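Local coordinates for protein RV0130 (Mycobacterium tuberculosis, PDB 2C2I) that probably catalyses the reversible hydration of trans-2-enoyl-CoA to (3R)-3-hydroxyacyl-CoA, working as a homodimeric hotdog-fold hydratase, at residues F34-T38 against G39-W43. Numbering follows the deposited sequence.
Sequences FADAT and GDHQW
The C-terminal end of helix 28-38 leads directly into the probable catalytic loop of this MaoC-like hotdog hydratase, and Ala35, Asp36 and His41 meet where the chain turns. Gly39 leaves the helix with positive phi, yet its N still donates to Ala35 O (2.9 Å), a last helical bond that is clearly bent. The chain then doubles back, bringing Asp40 O within 3.1 Å of Ala35 CB. That carbonyl also accepts a hydrogen bond from NE2 of His62, a probable substrate-binding residue, which probably ties the turn to the substrate pocket. His41 lies against the last helical turn: Ala35 O sits over one face of its imidazole, 3.2 Å from CE1, while Ala35 CB packs on CD2. At the ring's edge, NE2 gives a nearly straight hydrogen bond (3.1 Å) to Asp36 OD1, which accepts with its anti lone pair, with the carboxylate plane turned 41° from the ring. Inside the helix, Phe34 O is gripped from opposite faces by Thr38 N and Thr38 OG1; chi1 of 64° turns the hydroxyl back along the helix to this acceptor, while Thr38 CG2 lies over the rim of one face of the Phe34 ring. Asp40, probably important for catalysis, points its carboxylate away from the helix, toward His45 and His62. Gln42, the predicted transition-state stabiliser, is the N-cap of helix 43-46, and its NE2 bonds to Ala86 O of the second subunit. An Asx turn links these two residues: with CG anti to its own N (chi1 -175°), Asp40 brings OD1 to 3.1 Å from Gln42 N.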
loop_
_atom_site.group_PDB
_atom_site.type_symbol
_atom_site.label_atom_id
_atom_site.label_comp_id
_atom_site.label_asym_id
_atom_site.label_seq_id
_atom_site.Cartn_x
_atom_site.Cartn_y
_atom_site.Cartn_z
ATOM N N PHE A 34 11.536 -1.357 -4.657
ATOM C CA PHE A 34 10.293 -1.685 -3.948
ATOM C C PHE A 34 10.295 -3.126 -3.439
ATOM O O PHE A 34 9.892 -3.408 -2.290
ATOM C CB PHE A 34 9.069 -1.450 -4.829
ATOM C CG PHE A 34 7.768 -1.426 -4.049
ATOM C CD1 PHE A 34 7.378 -0.278 -3.371
ATOM C CD2 PHE A 34 6.958 -2.563 -3.987
ATOM C CE1 PHE A 34 6.166 -0.258 -2.631
ATOM C CE2 PHE A 34 5.750 -2.561 -3.245
ATOM C CZ PHE A 34 5.356 -1.407 -2.576
ATOM N N ALA A 35 10.706 -4.028 -4.328
ATOM C CA ALA A 35 10.885 -5.429 -4.017
ATOM C C ALA A 35 11.867 -5.591 -2.867
ATOM O O ALA A 35 11.599 -6.333 -1.946
ATOM C CB ALA A 35 11.375 -6.202 -5.273
ATOM N N ASP A 36 13.002 -4.884 -2.909
ATOM C CA ASP A 36 13.976 -4.950 -1.798
ATOM C C ASP A 36 13.402 -4.416 -0.482
ATOM O O ASP A 36 13.609 -5.022 0.581
ATOM C CB ASP A 36 15.271 -4.197 -2.129
ATOM C CG ASP A 36 16.031 -4.811 -3.297
ATOM O OD1 ASP A 36 15.804 -5.990 -3.651
ATOM O OD2 ASP A 36 16.876 -4.091 -3.882
ATOM N N ALA A 37 12.698 -3.282 -0.560
ATOM C CA ALA A 37 12.104 -2.655 0.616
ATOM C C ALA A 37 11.076 -3.572 1.302
ATOM O O ALA A 37 11.009 -3.625 2.530
ATOM C CB ALA A 37 11.466 -1.328 0.241
ATOM N N THR A 38 10.282 -4.279 0.507
ATOM C CA THR A 38 9.084 -4.963 1.034
ATOM C C THR A 38 9.167 -6.498 1.075
ATOM O O THR A 38 8.301 -7.149 1.665
ATOM C CB THR A 38 7.831 -4.591 0.196
ATOM O OG1 THR A 38 7.994 -5.066 -1.142
ATOM C CG2 THR A 38 7.594 -3.060 0.174
ATOM N N GLY A 39 10.187 -7.075 0.433
ATOM C CA GLY A 39 10.311 -8.527 0.386
ATOM C C GLY A 39 9.385 -9.217 -0.598
ATOM O O GLY A 39 9.222 -10.430 -0.543
ATOM N N ASP A 40 8.744 -8.473 -1.492
ATOM C CA ASP A 40 7.997 -9.105 -2.566
ATOM C C ASP A 40 8.871 -9.106 -3.820
ATOM O O ASP A 40 9.020 -8.069 -4.480
ATOM C CB ASP A 40 6.646 -8.401 -2.796
ATOM C CG ASP A 40 5.779 -9.107 -3.849
ATOM O OD1 ASP A 40 6.267 -9.998 -4.587
ATOM O OD2 ASP A 40 4.587 -8.762 -3.953
ATOM N N HIS A 41 9.492 -10.255 -4.110
ATOM C CA HIS A 41 10.337 -10.397 -5.304
ATOM C C HIS A 41 9.685 -11.289 -6.344
ATOM O O HIS A 41 10.376 -12.004 -7.074
ATOM C CB HIS A 41 11.732 -10.951 -4.920
ATOM C CG HIS A 41 12.571 -9.987 -4.134
ATOM N ND1 HIS A 41 12.571 -9.956 -2.759
ATOM C CD2 HIS A 41 13.414 -9.005 -4.532
ATOM C CE1 HIS A 41 13.387 -9.002 -2.340
ATOM N NE2 HIS A 41 13.920 -8.419 -3.400
ATOM N N GLN A 42 8.357 -11.250 -6.452
ATOM C CA GLN A 42 7.698 -12.156 -7.375
ATOM C C GLN A 42 8.224 -11.921 -8.796
ATOM O O GLN A 42 8.500 -10.785 -9.186
ATOM C CB GLN A 42 6.181 -12.041 -7.336
ATOM C CG GLN A 42 5.532 -13.297 -7.908
ATOM C CD GLN A 42 4.011 -13.277 -7.917
ATOM O OE1 GLN A 42 3.408 -14.193 -8.425
ATOM N NE2 GLN A 42 3.390 -12.224 -7.363
ATOM N N TRP A 43 8.374 -13.010 -9.537
ATOM C CA TRP A 43 8.892 -12.944 -10.897
ATOM C C TRP A 43 8.165 -11.946 -11.807
ATOM O O TRP A 43 8.809 -11.277 -12.608
ATOM C CB TRP A 43 8.920 -14.320 -11.543
ATOM C CG TRP A 43 7.579 -14.953 -11.720
ATOM C CD1 TRP A 43 6.889 -15.668 -10.791
ATOM C CD2 TRP A 43 6.746 -14.894 -12.880
ATOM N NE1 TRP A 43 5.700 -16.111 -11.314
ATOM C CE2 TRP A 43 5.586 -15.654 -12.600
ATOM C CE3 TRP A 43 6.884 -14.312 -14.152
ATOM C CZ2 TRP A 43 4.553 -15.819 -13.525
ATOM C CZ3 TRP A 43 5.855 -14.494 -15.088
ATOM C CH2 TRP A 43 4.706 -15.238 -14.767
#